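Local coordinates for putative uncharacterized protein (Streptococcus mutans, PDB 3L7T) that binds zinc and, as a glyoxalase/bleomycin resistance/dioxygenase superfamily member, may act as a lactoylglutathione lyase, at residues G28-R33 against D46-D51; L11-Y16 against D124-P129; E90-S95 against K118-F123. One frame throughout, in Å; residues are numbered along the deposited sequence.

Interaction 1 of 3, residues G28-R33 against D46-D51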
ATOM      1  N   GLY A  28      13.612  11.777   3.285  1.00 26.84           N
ATOM      2  CA  GLY A  28      13.451  13.138   2.740  1.00 28.74           C
ATOM      3  C   GLY A  28      12.096  13.494   2.137  1.00 28.84           C
ATOM      4  O   GLY A  28      11.988  14.464   1.376  1.00 27.83           O
ATOM      5  N   PHE A  29      11.040  12.759   2.483  1.00 26.70           N
ATOM      6  CA  PHE A  29       9.704  13.148   2.010  1.00 24.93           C
ATOM      7  C   PHE A  29       9.251  14.525   2.548  1.00 25.68           C
ATOM      8  O   PHE A  29       9.357  14.803   3.732  1.00 26.19           O
ATOM      9  CB  PHE A  29       8.681  12.091   2.398  1.00 23.85           C
ATOM     10  CG  PHE A  29       8.776  10.834   1.591  1.00 25.30           C
ATOM     11  CD1 PHE A  29       8.465  10.828   0.250  1.00 23.21           C
ATOM     12  CD2 PHE A  29       9.171   9.654   2.183  1.00 24.45           C
ATOM     13  CE1 PHE A  29       8.617   9.679  -0.501  1.00 27.14           C
ATOM     14  CE2 PHE A  29       9.351   8.503   1.423  1.00 22.57           C
ATOM     15  CZ  PHE A  29       9.033   8.513   0.091  1.00 23.39           C
ATOM     16  N   GLU A  30       8.695  15.360   1.680  1.00 24.82           N
ATOM     17  CA  GLU A  30       8.092  16.622   2.110  1.00 27.68           C
ATOM     18  C   GLU A  30       6.828  16.404   2.956  1.00 27.56           C
ATOM     19  O   GLU A  30       5.919  15.711   2.526  1.00 26.95           O
ATOM     20  CB  GLU A  30       7.751  17.430   0.847  1.00 30.83           C
ATOM     21  CG  GLU A  30       7.301  18.863   1.060  1.00 36.34           C
ATOM     22  CD  GLU A  30       6.607  19.452  -0.174  1.00 41.67           C
ATOM     23  OE1 GLU A  30       6.973  19.086  -1.310  1.00 43.71           O
ATOM     24  OE2 GLU A  30       5.655  20.238   0.006  1.00 44.01           O
ATOM     25  N   VAL A  31       6.711  17.101   4.089  1.00 26.42           N
ATOM     26  CA  VAL A  31       5.484  17.096   4.871  1.00 26.10           C
ATOM     27  C   VAL A  31       4.441  18.035   4.270  1.00 27.31           C
ATOM     28  O   VAL A  31       4.695  19.237   4.078  1.00 28.62           O
ATOM     29  CB  VAL A  31       5.771  17.531   6.330  1.00 27.12           C
ATOM     30  CG1 VAL A  31       4.483  17.615   7.106  1.00 26.92           C
ATOM     31  CG2 VAL A  31       6.743  16.540   6.995  1.00 26.69           C
ATOM     32  N   ILE A  32       3.274  17.491   3.948  1.00 26.00           N
ATOM     33  CA  ILE A  32       2.163  18.309   3.508  1.00 25.99           C
ATOM     34  C   ILE A  32       1.383  18.857   4.692  1.00 26.54           C
ATOM     35  O   ILE A  32       1.113  20.057   4.739  1.00 26.50           O
ATOM     36  CB  ILE A  32       1.212  17.545   2.574  1.00 26.53           C
ATOM     37  CG1 ILE A  32       1.965  16.993   1.350  1.00 27.08           C
ATOM     38  CG2 ILE A  32       0.045  18.440   2.143  1.00 28.10           C
ATOM     39  CD1 ILE A  32       1.219  15.878   0.613  1.00 26.79           C
ATOM     40  N   ARG A  33       0.948  17.965   5.584  1.00 24.09           N
ATOM     41  CA  ARG A  33       0.172  18.315   6.774  1.00 26.40           C
ATOM     42  C   ARG A  33       0.580  17.376   7.879  1.00 25.18           C
ATOM     43  O   ARG A  33       0.978  16.227   7.629  1.00 22.65           O
ATOM     44  CB  ARG A  33      -1.342  18.092   6.561  1.00 24.61           C
ATOM     45  CG  ARG A  33      -1.896  18.624   5.265  1.00 33.98           C
ATOM     46  CD  ARG A  33      -3.359  18.170   5.043  1.00 24.80           C
ATOM     47  NE  ARG A  33      -3.656  18.267   3.630  1.00 28.05           N
ATOM     48  CZ  ARG A  33      -3.526  17.262   2.783  1.00 27.29           C
ATOM     49  NH1 ARG A  33      -3.170  16.049   3.236  1.00 28.80           N
ATOM     50  NH2 ARG A  33      -3.694  17.480   1.487  1.00 29.98           N
ATOM     51  N   ASP A  46       0.846  13.502   6.643  1.00 21.10           N
ATOM     52  CA  ASP A  46       0.634  13.391   5.193  1.00 21.54           C
ATOM     53  C   ASP A  46       1.868  13.852   4.434  1.00 20.64           C
ATOM     54  O   ASP A  46       2.313  15.003   4.584  1.00 23.19           O
ATOM     55  CB  ASP A  46      -0.565  14.243   4.780  1.00 20.67           C
ATOM     56  CG  ASP A  46      -1.866  13.812   5.476  1.00 27.10           C
ATOM     57  OD1 ASP A  46      -2.053  12.596   5.748  1.00 26.74           O
ATOM     58  OD2 ASP A  46      -2.724  14.693   5.722  1.00 27.58           O
ATOM     59  N   LEU A  47       2.432  12.940   3.638  1.00 19.75           N
ATOM     60  CA  LEU A  47       3.708  13.193   2.944  1.00 20.14           C
ATOM     61  C   LEU A  47       3.530  13.246   1.437  1.00 22.10           C
ATOM     62  O   LEU A  47       2.743  12.499   0.870  1.00 20.73           O
ATOM     63  CB  LEU A  47       4.685  12.057   3.267  1.00 20.31           C
ATOM     64  CG  LEU A  47       4.963  11.874   4.762  1.00 19.50           C
ATOM     65  CD1 LEU A  47       6.132  10.909   4.975  1.00 23.84           C
ATOM     66  CD2 LEU A  47       5.307  13.225   5.467  1.00 26.00           C
ATOM     67  N   LYS A  48       4.315  14.082   0.765  1.00 21.02           N
ATOM     68  CA  LYS A  48       4.218  14.135  -0.673  1.00 22.62           C
ATOM     69  C   LYS A  48       5.152  13.157  -1.362  1.00 22.53           C
ATOM     70  O   LYS A  48       6.370  13.169  -1.112  1.00 24.44           O
ATOM     71  CB  LYS A  48       4.518  15.548  -1.165  1.00 23.22           C
ATOM     72  CG  LYS A  48       4.345  15.688  -2.662  1.00 27.10           C
ATOM     73  CD  LYS A  48       4.253  17.171  -3.084  1.00 32.94           C
ATOM     74  CE  LYS A  48       3.754  17.277  -4.527  1.00 35.28           C
ATOM     75  NZ  LYS A  48       4.844  16.783  -5.429  1.00 39.46           N
ATOM     76  N   CYS A  49       4.626  12.402  -2.323  1.00 23.26           N
ATOM     77  CA  CYS A  49       5.486  11.577  -3.184  1.00 25.65           C
ATOM     78  C   CYS A  49       5.058  11.712  -4.649  1.00 26.95           C
ATOM     79  O   CYS A  49       4.145  11.025  -5.089  1.00 26.73           O
ATOM     80  CB  CYS A  49       5.467  10.108  -2.757  1.00 25.38           C
ATOM     81  SG  CYS A  49       6.642   9.093  -3.725  1.00 28.84           S
ATOM     82  N   GLY A  50       5.616  12.707  -5.347  1.00 28.70           N
ATOM     83  CA  GLY A  50       5.074  13.108  -6.648  1.00 29.10           C
ATOM     84  C   GLY A  50       3.577  13.372  -6.540  1.00 29.47           C
ATOM     85  O   GLY A  50       3.148  14.130  -5.669  1.00 29.70           O
ATOM     86  N   ASP A  51       2.764  12.711  -7.366  1.00 27.97           N
ATOM     87  CA  ASP A  51       1.325  12.998  -7.369  1.00 28.98           C
ATOM     88  C   ASP A  51       0.504  12.208  -6.367  1.00 27.76           C
ATOM     89  O   ASP A  51      -0.705  12.268  -6.384  1.00 27.53           O
ATOM     90  CB  ASP A  51       0.710  12.791  -8.754  1.00 32.87           C
ATOM     91  CG  ASP A  51       1.516  13.434  -9.855  1.00 39.75           C
ATOM     92  OD1 ASP A  51       1.850  14.644  -9.763  1.00 44.35           O
ATOM     93  OD2 ASP A  51       1.769  12.718 -10.850  1.00 51.88           O
TER
HETATM   94  O   HOH W   1       8.540  14.627  -0.979  1.00 31.41           O

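Interaction 2 of 3, residues L11-Y16 against D124-P129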
ATOM      1  N   LEU A  11      -0.414   3.991   5.836  1.00 20.95           N
ATOM      2  CA  LEU A  11       0.280   2.933   6.544  1.00 20.28           C
ATOM      3  C   LEU A  11       0.276   3.266   7.997  1.00 20.58           C
ATOM      4  O   LEU A  11       0.055   4.430   8.382  1.00 20.87           O
ATOM      5  CB  LEU A  11       1.704   2.773   6.019  1.00 21.57           C
ATOM      6  CG  LEU A  11       2.680   3.935   6.130  1.00 26.76           C
ATOM      7  CD1 LEU A  11       3.545   3.716   7.351  1.00 26.83           C
ATOM      8  CD2 LEU A  11       3.564   3.997   4.891  1.00 27.93           C
ATOM      9  N   ILE A  12       0.487   2.228   8.794  1.00 19.00           N
ATOM     10  CA  ILE A  12       0.491   2.325  10.257  1.00 18.75           C
ATOM     11  C   ILE A  12       1.903   2.073  10.779  1.00 18.44           C
ATOM     12  O   ILE A  12       2.583   1.168  10.337  1.00 17.66           O
ATOM     13  CB  ILE A  12      -0.494   1.309  10.867  1.00 20.31           C
ATOM     14  CG1 ILE A  12      -1.928   1.769  10.541  1.00 21.99           C
ATOM     15  CG2 ILE A  12      -0.280   1.178  12.425  1.00 19.51           C
ATOM     16  CD1 ILE A  12      -3.047   0.870  11.013  1.00 27.02           C
ATOM     17  N   VAL A  13       2.316   2.841  11.790  1.00 19.37           N
ATOM     18  CA  VAL A  13       3.647   2.703  12.377  1.00 19.49           C
ATOM     19  C   VAL A  13       3.462   2.558  13.897  1.00 20.71           C
ATOM     20  O   VAL A  13       2.391   2.874  14.414  1.00 19.80           O
ATOM     21  CB  VAL A  13       4.571   3.911  12.067  1.00 19.47           C
ATOM     22  CG1 VAL A  13       4.770   4.083  10.528  1.00 21.31           C
ATOM     23  CG2 VAL A  13       4.037   5.204  12.704  1.00 19.18           C
ATOM     24  N   SER A  14       4.417   1.904  14.545  1.00 20.89           N
ATOM     25  CA  SER A  14       4.302   1.644  15.981  1.00 24.47           C
ATOM     26  C   SER A  14       4.758   2.868  16.791  1.00 24.86           C
ATOM     27  O   SER A  14       4.201   3.154  17.852  1.00 26.50           O
ATOM     28  CB  SER A  14       5.082   0.367  16.385  1.00 22.30           C
ATOM     29  OG  SER A  14       6.496   0.565  16.260  1.00 23.61           O
ATOM     30  N   ASP A  15       5.848   3.494  16.359  1.00 24.96           N
ATOM     31  CA  ASP A  15       6.442   4.584  17.120  1.00 27.11           C
ATOM     32  C   ASP A  15       6.451   5.821  16.239  1.00 24.54           C
ATOM     33  O   ASP A  15       7.284   5.935  15.348  1.00 25.90           O
ATOM     34  CB  ASP A  15       7.883   4.217  17.532  1.00 25.48           C
ATOM     35  CG  ASP A  15       8.552   5.296  18.370  1.00 35.40           C
ATOM     36  OD1 ASP A  15       8.483   6.498  18.008  1.00 32.58           O
ATOM     37  OD2 ASP A  15       9.233   4.932  19.356  1.00 37.40           O
ATOM     38  N   TYR A  16       5.504   6.725  16.465  1.00 24.27           N
ATOM     39  CA  TYR A  16       5.333   7.860  15.575  1.00 22.88           C
ATOM     40  C   TYR A  16       6.613   8.692  15.394  1.00 27.54           C
ATOM     41  O   TYR A  16       6.964   9.039  14.282  1.00 22.34           O
ATOM     42  CB  TYR A  16       4.132   8.715  16.004  1.00 25.93           C
ATOM     43  CG  TYR A  16       3.869   9.875  15.086  1.00 24.61           C
ATOM     44  CD1 TYR A  16       3.299   9.675  13.830  1.00 22.73           C
ATOM     45  CD2 TYR A  16       4.395  11.125  15.370  1.00 25.64           C
ATOM     46  CE1 TYR A  16       3.120  10.719  12.977  1.00 24.89           C
ATOM     47  CE2 TYR A  16       4.198  12.178  14.532  1.00 26.62           C
ATOM     48  CZ  TYR A  16       3.562  11.982  13.331  1.00 26.91           C
ATOM     49  OH  TYR A  16       3.412  13.082  12.496  1.00 26.31           O
ATOM     50  N   ASP A 124      11.221  -0.237   6.612  1.00 22.53           N
ATOM     51  CA  ASP A 124      10.935   0.838   7.531  1.00 23.15           C
ATOM     52  C   ASP A 124      11.098   0.286   8.948  1.00 22.75           C
ATOM     53  O   ASP A 124      11.387  -0.913   9.109  1.00 22.54           O
ATOM     54  CB  ASP A 124       9.565   1.499   7.232  1.00 24.87           C
ATOM     55  CG  ASP A 124       8.395   0.931   8.034  1.00 23.51           C
ATOM     56  OD1 ASP A 124       8.455  -0.210   8.585  1.00 23.37           O
ATOM     57  OD2 ASP A 124       7.335   1.640   8.026  1.00 22.40           O
ATOM     58  N   PRO A 125      11.062   1.168   9.952  1.00 22.58           N
ATOM     59  CA  PRO A 125      11.310   0.739  11.327  1.00 24.38           C
ATOM     60  C   PRO A 125      10.408  -0.391  11.815  1.00 25.82           C
ATOM     61  O   PRO A 125      10.762  -1.075  12.784  1.00 25.93           O
ATOM     62  CB  PRO A 125      11.063   2.020  12.146  1.00 23.09           C
ATOM     63  CG  PRO A 125      11.398   3.124  11.185  1.00 23.32           C
ATOM     64  CD  PRO A 125      10.902   2.628   9.849  1.00 23.57           C
ATOM     65  N   ASP A 126       9.245  -0.569  11.189  1.00 21.89           N
ATOM     66  CA  ASP A 126       8.289  -1.634  11.543  1.00 21.87           C
ATOM     67  C   ASP A 126       8.326  -2.801  10.560  1.00 22.39           C
ATOM     68  O   ASP A 126       7.448  -3.678  10.588  1.00 23.90           O
ATOM     69  CB  ASP A 126       6.882  -1.072  11.672  1.00 21.37           C
ATOM     70  CG  ASP A 126       6.748  -0.141  12.880  1.00 24.25           C
ATOM     71  OD1 ASP A 126       7.029  -0.620  13.993  1.00 25.01           O
ATOM     72  OD2 ASP A 126       6.531   1.087  12.721  1.00 24.80           O
ATOM     73  N   GLY A 127       9.416  -2.874   9.798  1.00 24.38           N
ATOM     74  CA  GLY A 127       9.668  -3.983   8.866  1.00 25.11           C
ATOM     75  C   GLY A 127       8.831  -3.939   7.584  1.00 24.03           C
ATOM     76  O   GLY A 127       8.653  -4.965   6.902  1.00 23.59           O
ATOM     77  N   LEU A 128       8.271  -2.773   7.279  1.00 23.00           N
ATOM     78  CA  LEU A 128       7.458  -2.646   6.047  1.00 22.72           C
ATOM     79  C   LEU A 128       8.453  -2.690   4.866  1.00 21.41           C
ATOM     80  O   LEU A 128       9.383  -1.878   4.821  1.00 24.04           O
ATOM     81  CB  LEU A 128       6.759  -1.290   6.054  1.00 21.52           C
ATOM     82  CG  LEU A 128       5.960  -0.952   4.784  1.00 25.85           C
ATOM     83  CD1 LEU A 128       4.934  -2.060   4.599  1.00 27.19           C
ATOM     84  CD2 LEU A 128       5.297   0.431   4.938  1.00 23.09           C
ATOM     85  N   PRO A 129       8.298  -3.654   3.940  1.00 22.05           N
ATOM     86  CA  PRO A 129       9.248  -3.675   2.810  1.00 22.01           C
ATOM     87  C   PRO A 129       9.015  -2.504   1.832  1.00 22.20           C
ATOM     88  O   PRO A 129       7.875  -2.272   1.390  1.00 22.17           O
ATOM     89  CB  PRO A 129       8.948  -5.000   2.097  1.00 19.82           C
ATOM     90  CG  PRO A 129       8.217  -5.854   3.099  1.00 25.93           C
ATOM     91  CD  PRO A 129       7.409  -4.818   3.940  1.00 21.38           C
TER
HETATM   92  O   HOH W   2       5.073   0.189   8.960  1.00 22.54           O
HETATM   93  O   HOH W   3       7.800   2.723  14.362  1.00 26.65           O

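Interaction 3 of 3, residues E90-S95 against K118-F123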
ATOM      1  N   GLU A  90      16.221   7.199 -10.214  1.00 33.83           N
ATOM      2  CA  GLU A  90      17.033   7.163 -11.442  1.00 38.49           C
ATOM      3  C   GLU A  90      18.155   6.126 -11.346  1.00 36.10           C
ATOM      4  O   GLU A  90      18.483   5.455 -12.322  1.00 38.58           O
ATOM      5  CB  GLU A  90      17.636   8.541 -11.752  1.00 38.89           C
ATOM      6  CG  GLU A  90      16.794   9.712 -11.311  1.00 46.11           C
ATOM      7  CD  GLU A  90      16.778  10.838 -12.324  1.00 57.75           C
ATOM      8  OE1 GLU A  90      16.356  11.955 -11.950  1.00 60.14           O
ATOM      9  OE2 GLU A  90      17.169  10.605 -13.494  1.00 61.61           O
ATOM     10  N   ASP A  91      18.747   6.004 -10.164  1.00 36.61           N
ATOM     11  CA  ASP A  91      19.966   5.222  -9.992  1.00 36.06           C
ATOM     12  C   ASP A  91      19.858   4.407  -8.700  1.00 34.86           C
ATOM     13  O   ASP A  91      20.072   4.944  -7.619  1.00 34.88           O
ATOM     14  CB  ASP A  91      21.173   6.171  -9.906  1.00 38.47           C
ATOM     15  CG  ASP A  91      22.510   5.440  -9.887  1.00 39.65           C
ATOM     16  OD1 ASP A  91      22.535   4.199  -9.753  1.00 42.74           O
ATOM     17  OD2 ASP A  91      23.555   6.118 -10.005  1.00 48.85           O
ATOM     18  N   VAL A  92      19.428   3.155  -8.821  1.00 32.21           N
ATOM     19  CA  VAL A  92      19.275   2.251  -7.650  1.00 31.63           C
ATOM     20  C   VAL A  92      20.611   2.058  -6.916  1.00 30.65           C
ATOM     21  O   VAL A  92      20.669   2.050  -5.690  1.00 30.17           O
ATOM     22  CB  VAL A  92      18.660   0.888  -8.070  1.00 29.21           C
ATOM     23  CG1 VAL A  92      18.885  -0.199  -6.995  1.00 30.62           C
ATOM     24  CG2 VAL A  92      17.157   1.034  -8.372  1.00 25.86           C
ATOM     25  N   GLU A  93      21.693   1.937  -7.681  1.00 31.05           N
ATOM     26  CA  GLU A  93      22.993   1.651  -7.109  1.00 33.61           C
ATOM     27  C   GLU A  93      23.383   2.743  -6.125  1.00 31.93           C
ATOM     28  O   GLU A  93      23.697   2.467  -4.956  1.00 31.29           O
ATOM     29  CB  GLU A  93      24.040   1.538  -8.225  1.00 35.52           C
ATOM     30  CG  GLU A  93      25.183   0.565  -7.935  1.00 43.04           C
ATOM     31  CD  GLU A  93      24.742  -0.898  -7.853  1.00 47.52           C
ATOM     32  OE1 GLU A  93      24.429  -1.513  -8.906  1.00 50.96           O
ATOM     33  OE2 GLU A  93      24.765  -1.455  -6.734  1.00 45.97           O
ATOM     34  N   ALA A  94      23.292   3.982  -6.599  1.00 30.96           N
ATOM     35  CA  ALA A  94      23.638   5.148  -5.826  1.00 31.53           C
ATOM     36  C   ALA A  94      22.676   5.361  -4.654  1.00 32.88           C
ATOM     37  O   ALA A  94      23.106   5.581  -3.513  1.00 31.38           O
ATOM     38  CB  ALA A  94      23.678   6.378  -6.734  1.00 32.18           C
ATOM     39  N   SER A  95      21.374   5.284  -4.944  1.00 31.35           N
ATOM     40  CA  SER A  95      20.349   5.410  -3.914  1.00 31.08           C
ATOM     41  C   SER A  95      20.567   4.421  -2.795  1.00 29.97           C
ATOM     42  O   SER A  95      20.467   4.784  -1.612  1.00 30.99           O
ATOM     43  CB  SER A  95      18.956   5.204  -4.504  1.00 29.92           C
ATOM     44  OG  SER A  95      18.539   6.324  -5.257  1.00 29.96           O
ATOM     45  N   LYS A 118      17.167  -2.691 -12.514  1.00 34.48           N
ATOM     46  CA  LYS A 118      17.675  -2.829 -11.157  1.00 34.47           C
ATOM     47  C   LYS A 118      16.648  -2.436 -10.086  1.00 31.33           C
ATOM     48  O   LYS A 118      15.861  -1.516 -10.262  1.00 30.53           O
ATOM     49  CB  LYS A 118      18.958  -2.015 -10.976  1.00 33.23           C
ATOM     50  CG  LYS A 118      20.137  -2.543 -11.754  1.00 41.46           C
ATOM     51  CD  LYS A 118      20.999  -1.390 -12.248  1.00 50.61           C
ATOM     52  CE  LYS A 118      22.353  -1.364 -11.553  1.00 57.29           C
ATOM     53  NZ  LYS A 118      23.129  -2.613 -11.792  1.00 55.69           N
ATOM     54  N   MET A 119      16.728  -3.086  -8.934  1.00 31.78           N
ATOM     55  CA  MET A 119      15.824  -2.756  -7.828  1.00 30.65           C
ATOM     56  C   MET A 119      16.490  -3.256  -6.565  1.00 30.90           C
ATOM     57  O   MET A 119      17.392  -4.090  -6.641  1.00 29.59           O
ATOM     58  CB  MET A 119      14.489  -3.459  -8.004  1.00 30.13           C
ATOM     59  CG  MET A 119      14.640  -4.928  -8.234  1.00 31.99           C
ATOM     60  SD  MET A 119      13.088  -5.748  -8.607  1.00 41.39           S
ATOM     61  CE  MET A 119      13.400  -7.349  -7.871  1.00 43.24           C
ATOM     62  N   ALA A 120      16.045  -2.765  -5.401  1.00 28.08           N
ATOM     63  CA  ALA A 120      16.615  -3.222  -4.137  1.00 28.54           C
ATOM     64  C   ALA A 120      15.590  -2.968  -3.034  1.00 28.01           C
ATOM     65  O   ALA A 120      14.910  -1.956  -3.063  1.00 26.27           O
ATOM     66  CB  ALA A 120      17.901  -2.483  -3.848  1.00 26.99           C
ATOM     67  N   PHE A 121      15.424  -3.932  -2.132  1.00 26.11           N
ATOM     68  CA  PHE A 121      14.596  -3.752  -0.937  1.00 26.04           C
ATOM     69  C   PHE A 121      15.321  -3.190   0.271  1.00 26.36           C
ATOM     70  O   PHE A 121      16.472  -3.557   0.585  1.00 26.84           O
ATOM     71  CB  PHE A 121      13.925  -5.065  -0.524  1.00 28.32           C
ATOM     72  CG  PHE A 121      12.754  -5.454  -1.388  1.00 33.90           C
ATOM     73  CD1 PHE A 121      11.472  -4.973  -1.111  1.00 35.89           C
ATOM     74  CD2 PHE A 121      12.931  -6.327  -2.449  1.00 36.78           C
ATOM     75  CE1 PHE A 121      10.388  -5.346  -1.895  1.00 40.40           C
ATOM     76  CE2 PHE A 121      11.860  -6.706  -3.239  1.00 39.06           C
ATOM     77  CZ  PHE A 121      10.588  -6.211  -2.969  1.00 41.90           C
ATOM     78  N   PHE A 122      14.604  -2.346   0.999  1.00 25.54           N
ATOM     79  CA  PHE A 122      15.003  -1.924   2.347  1.00 24.76           C
ATOM     80  C   PHE A 122      13.734  -1.958   3.192  1.00 25.31           C
ATOM     81  O   PHE A 122      12.689  -2.381   2.700  1.00 26.60           O
ATOM     82  CB  PHE A 122      15.661  -0.532   2.306  1.00 23.99           C
ATOM     83  CG  PHE A 122      14.768   0.568   1.803  1.00 27.07           C
ATOM     84  CD1 PHE A 122      14.334   1.566   2.675  1.00 26.34           C
ATOM     85  CD2 PHE A 122      14.490   0.707   0.429  1.00 23.80           C
ATOM     86  CE1 PHE A 122      13.633   2.649   2.203  1.00 26.79           C
ATOM     87  CE2 PHE A 122      13.767   1.764  -0.039  1.00 25.05           C
ATOM     88  CZ  PHE A 122      13.316   2.747   0.853  1.00 27.87           C
ATOM     89  N   PHE A 123      13.810  -1.552   4.457  1.00 25.38           N
ATOM     90  CA  PHE A 123      12.671  -1.731   5.361  1.00 24.39           C
ATOM     91  C   PHE A 123      12.471  -0.521   6.253  1.00 22.33           C
ATOM     92  O   PHE A 123      13.425   0.141   6.600  1.00 24.44           O
ATOM     93  CB  PHE A 123      12.861  -2.989   6.214  1.00 26.02           C
ATOM     94  CG  PHE A 123      13.016  -4.237   5.397  1.00 29.68           C
ATOM     95  CD1 PHE A 123      11.911  -5.006   5.072  1.00 23.62           C
ATOM     96  CD2 PHE A 123      14.248  -4.568   4.859  1.00 32.87           C
ATOM     97  CE1 PHE A 123      12.035  -6.114   4.258  1.00 35.01           C
ATOM     98  CE2 PHE A 123      14.380  -5.660   4.009  1.00 37.59           C
ATOM     99  CZ  PHE A 123      13.277  -6.448   3.725  1.00 33.94           C
TER

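Interaction 1 of 3, residues G28-R33 against D46-D51
With CG anti to its carbonyl carbon (chi1 -46°) and the chain extended from CG to NE, R33 carries its guanidinium across to D46, whose CG is likewise anti to the carbonyl carbon (chi1 -60°). The salt bridge that results joins R33 NH1 to D46 OD2 at 2.9 Å. D46 OD2 lies at the guanidinium edge, in its plane, but the nitrogen meets the carboxylate from above, the two planes being 69° apart. I32 CG2 sits over one guanidinium face. R33 NH1 also bridges to E53, and K44 takes D46 OD1.

The backbones form an antiparallel ladder. K48 N donates to E30 O at 2.9 Å, and D46 N to R33 O at 2.9 Å. Between these, I32 N donates to D46 O at 2.7 Å. R33 N reaches the same D46 O more weakly, at 3.4 Å, because I32 and R33 both face D46. One water accepts from E30 N and donates to K48 O.

On the face opposite R33 and D46, V31 CG2 meets L47 CD2 at 3.9 Å, and helix 16-26 packs on both residues. F29 turns its ring edge to the backbone O of K48 and to C49, a sulfur-aromatic contact in which C49 SG lies 3.8 Å from F29 CE1. L3 of the second subunit packs on F29.

The doubled pairing at D46 is a classic beta bulge, set in the hairpin of strands 30-37 and 42-49, with 30-37 the edge strand of its sheet within this chain, in the beta-alpha-beta-beta-beta module whose H8 and E55 bind zinc; E55 lies beside D46.

Interaction 2 of 3, residues L11-Y16 against D124-P129
The carboxylate of D126 faces S14 and is used at both oxygens. S14 OG donates to D126 OD1 at 2.6 Å, arriving on the syn side and only 17° out of the plane, whereas S14 N reaches D126 OD2 at 2.9 Å from well above it, 51° out. A third bond comes from a water that donates to D126 OD2 and accepts from D15 N, so the carboxylate gathers two successive backbone N-H groups, one directly and one through water. The hydroxyl reaches OD1 because S14 holds OG between its backbone N and carbonyl carbon (chi1 69°). V13 crosses D126 at about a right angle, its CB 3.5 Å from D126 OD2.

The second carboxylate, D124, is gripped on both faces. D126 N donates to D124 OD1 at 2.7 Å from one face and L128 N at 2.9 Å from the opposite one, each from well above the carboxylate plane. The first of these makes an Asx turn, and the D124-G127 backbone folds as a type I beta turn, G127 taking positive phi. D124 OD2 turns to a water that also donates to I12 O, and it receives a hydrogen bond from Y23 OH. Beside the polar groups, L11 CD2 meets L128 CD2 at 4.0 Å.

The contact thus joins the end of strand 5-12 to the turn between strands 118-123 and 129-133. Helix 16-26 packs against V13, D124 and L128, I56 of strand 52-58 lies against L11 and V13, and L82 of the second subunit packs on L128.

Interaction 3 of 3, residues E90-S95 against K118-F123
V92, which follows the N-cap residue D91, makes the apolar part of the contact with K118, M119 and A120. The cap itself is a weak bond of 3.3 Å from A94 N to D91 OD1, while the backbone O of D91 takes the N-H of S95 in the first helical turn. V92 CG1 lies anti to the backbone N and CG2 anti to the carbonyl carbon (chi1 163°), and the two methyls part over the start of strand 118-123. V92 CG2 comes to 3.4 Å from K118 O, and V92 CG1 rests 3.9 Å from M119 C and 4.0 Å from A120 CB. The branch point packs too, V92 CB standing 4.1 Å from K118 CB. The backbone N of V92 donates to the E134 carboxylate, which ties the start of the helix to the chain's C-terminal residue.

This is helix-on-sheet packing within the second of the two beta-alpha-beta-beta-beta modules of the glyoxalase fold: helix 92-102 lies against the sheet made by 81-88, 129-133, 118-123 and 110-111. K118 and A120 turn their CB atoms toward the helix. M119 turns its own away, to the other face, where it packs on E131, a zinc-binding position of this protein that carries no metal in this chain.

E93 follows V92 and reaches K118 by its carboxylate. E93 bends at chi2 (66°) and K118 at chi2, chi3 and chi4, and the two chains cross obliquely. The salt bridge between E93 OE1 and K118 NZ is weak and long, 3.4 Å, and K118 CE lies just as close to the same oxygen. V109 packs on E93, and Y111 on K118.

Overall arrangement
From the N terminus, the chain runs through strand 5-12 and helix 16-26 to interaction 1, which closes the hairpin of strands 30-37 and 42-49. After strand 52-58 and a long linker it enters the second sheet, where interaction 3 closes the loop from the start of helix 92-102 to strand 118-123. The turn that follows then meets residues 11-16, so interaction 2 encloses both others, which lie in series inside it. Interactions 1 and 3 each work within one module, whereas interaction 2 joins the two. Interactions 2 and 3 touch where P129 packs on F123; the centres of interactions 1 and 2 are about 17 Å apart.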